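Local coordinates for protein DNA polymerase III beta subunit (Streptococcus pyogenes, PDB 2AVT) that probably encircles DNA as a ring-shaped dimer and tethers the replicative polymerase to its template, giving processive replication, at residues Leu359-Gly362 and Ser367-Gln370. Sequence-based numbering, arbitrary orientation.
Sequences LTPG and SFIQ
L359 and Q370 face each other as a hydrogen-bonded antiparallel pair. L359 N donates to Q370 O at 2.9 Å, and Q370 N returns a bond to L359 O at 3.0 Å. Both side chains stand on the same face of the sheet. There L359 CD2 packs first against Q370 O, the carbonyl its own N binds, at 3.2 Å, and lies 4.0 Å from Q370 CB; L359 also meets I348 of the next strand, a fitting place for a branched apolar residue.

Two residues on, where the next hydrogen-bonded pair would fall, P361 has no N-H to give F368 O, which probably helps end the ladder here. The proline ring instead sets CD against that oxygen, at 3.1 Å, and T360 CA makes a weak CH...O approach to it. A water partly makes up for the missing donor: it donates to L359 O at 2.8 Å and, through a longer bond, to F368 O, and accepts from Q370 NE2. L359 O therefore receives two donors, one from backbone and one from water. Glutamine suits this buried position because its extended chain carries an amide that can do both jobs: NE2 holds the water while OE1 bonds to S337 OG. With CG anti to its backbone N (chi1 179°), F368 brings one ring face under the same water, which sits offset toward the rim; its side chain also touches S186. F368 CB makes an apolar contact with P361 CD at 4.0 Å.

On the other face T360 CG2 lies beside I369 CG1, 3.8 Å away; beta-branched residues suit such extended, partly exposed positions. T360 and I369 turn their backbone bonds outward, to K347 and Q187. The arrangement is an antiparallel beta hairpin, its end bridged by water, within the sheet that runs from the central to the C-terminal domain of this sliding-ring fold.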
# COMPACT_ATOMS: atom_id res chain seq x y z
N LEU A 359 -25.90 -11.77 17.32
CA LEU A 359 -25.71 -12.30 15.99
C LEU A 359 -25.01 -13.65 16.12
O LEU A 359 -24.09 -13.81 16.92
CB LEU A 359 -24.84 -11.35 15.15
CG LEU A 359 -25.04 -9.83 15.21
CD1 LEU A 359 -26.49 -9.50 14.94
CD2 LEU A 359 -24.63 -9.30 16.58
N THR A 360 -25.47 -14.63 15.35
CA THR A 360 -24.86 -15.96 15.37
C THR A 360 -24.88 -16.49 13.96
O THR A 360 -25.79 -16.19 13.18
CB THR A 360 -25.62 -16.95 16.31
OG1 THR A 360 -26.97 -17.13 15.85
CG2 THR A 360 -25.65 -16.43 17.73
N PRO A 361 -23.86 -17.28 13.59
CA PRO A 361 -23.77 -17.86 12.24
C PRO A 361 -25.03 -18.63 11.89
O PRO A 361 -25.65 -19.25 12.75
CB PRO A 361 -22.53 -18.75 12.34
CG PRO A 361 -22.50 -19.14 13.80
CD PRO A 361 -22.84 -17.84 14.48
N GLY A 362 -25.42 -18.59 10.62
CA GLY A 362 -26.63 -19.27 10.19
C GLY A 362 -26.53 -20.79 10.09
O GLY A 362 -27.51 -21.49 10.33
N SER A 367 -20.28 -22.30 18.14
CA SER A 367 -20.98 -21.63 19.22
C SER A 367 -20.32 -20.25 19.23
O SER A 367 -19.52 -19.92 20.10
CB SER A 367 -20.72 -22.34 20.55
OG SER A 367 -21.26 -21.58 21.63
N PHE A 368 -20.65 -19.46 18.22
CA PHE A 368 -20.10 -18.13 18.04
C PHE A 368 -21.20 -17.09 18.20
O PHE A 368 -22.10 -17.00 17.37
CB PHE A 368 -19.45 -18.04 16.65
CG PHE A 368 -18.85 -16.71 16.32
CD1 PHE A 368 -18.25 -15.93 17.30
CD2 PHE A 368 -18.83 -16.25 15.01
CE1 PHE A 368 -17.64 -14.72 16.97
CE2 PHE A 368 -18.23 -15.05 14.68
CZ PHE A 368 -17.63 -14.28 15.66
N ILE A 369 -21.13 -16.33 19.28
CA ILE A 369 -22.11 -15.30 19.56
C ILE A 369 -21.47 -13.92 19.64
O ILE A 369 -20.43 -13.75 20.28
CB ILE A 369 -22.80 -15.56 20.91
CG1 ILE A 369 -23.60 -16.87 20.85
CG2 ILE A 369 -23.69 -14.38 21.27
CD1 ILE A 369 -24.14 -17.33 22.20
N GLN A 370 -22.08 -12.95 18.97
CA GLN A 370 -21.60 -11.57 19.00
C GLN A 370 -22.73 -10.70 19.53
O GLN A 370 -23.90 -10.94 19.23
CB GLN A 370 -21.17 -11.11 17.61
CG GLN A 370 -19.97 -11.87 17.05
CD GLN A 370 -19.56 -11.35 15.69
OE1 GLN A 370 -18.86 -10.34 15.58
NE2 GLN A 370 -20.00 -12.04 14.64
O HOH W 1 -21.58 -14.24 15.70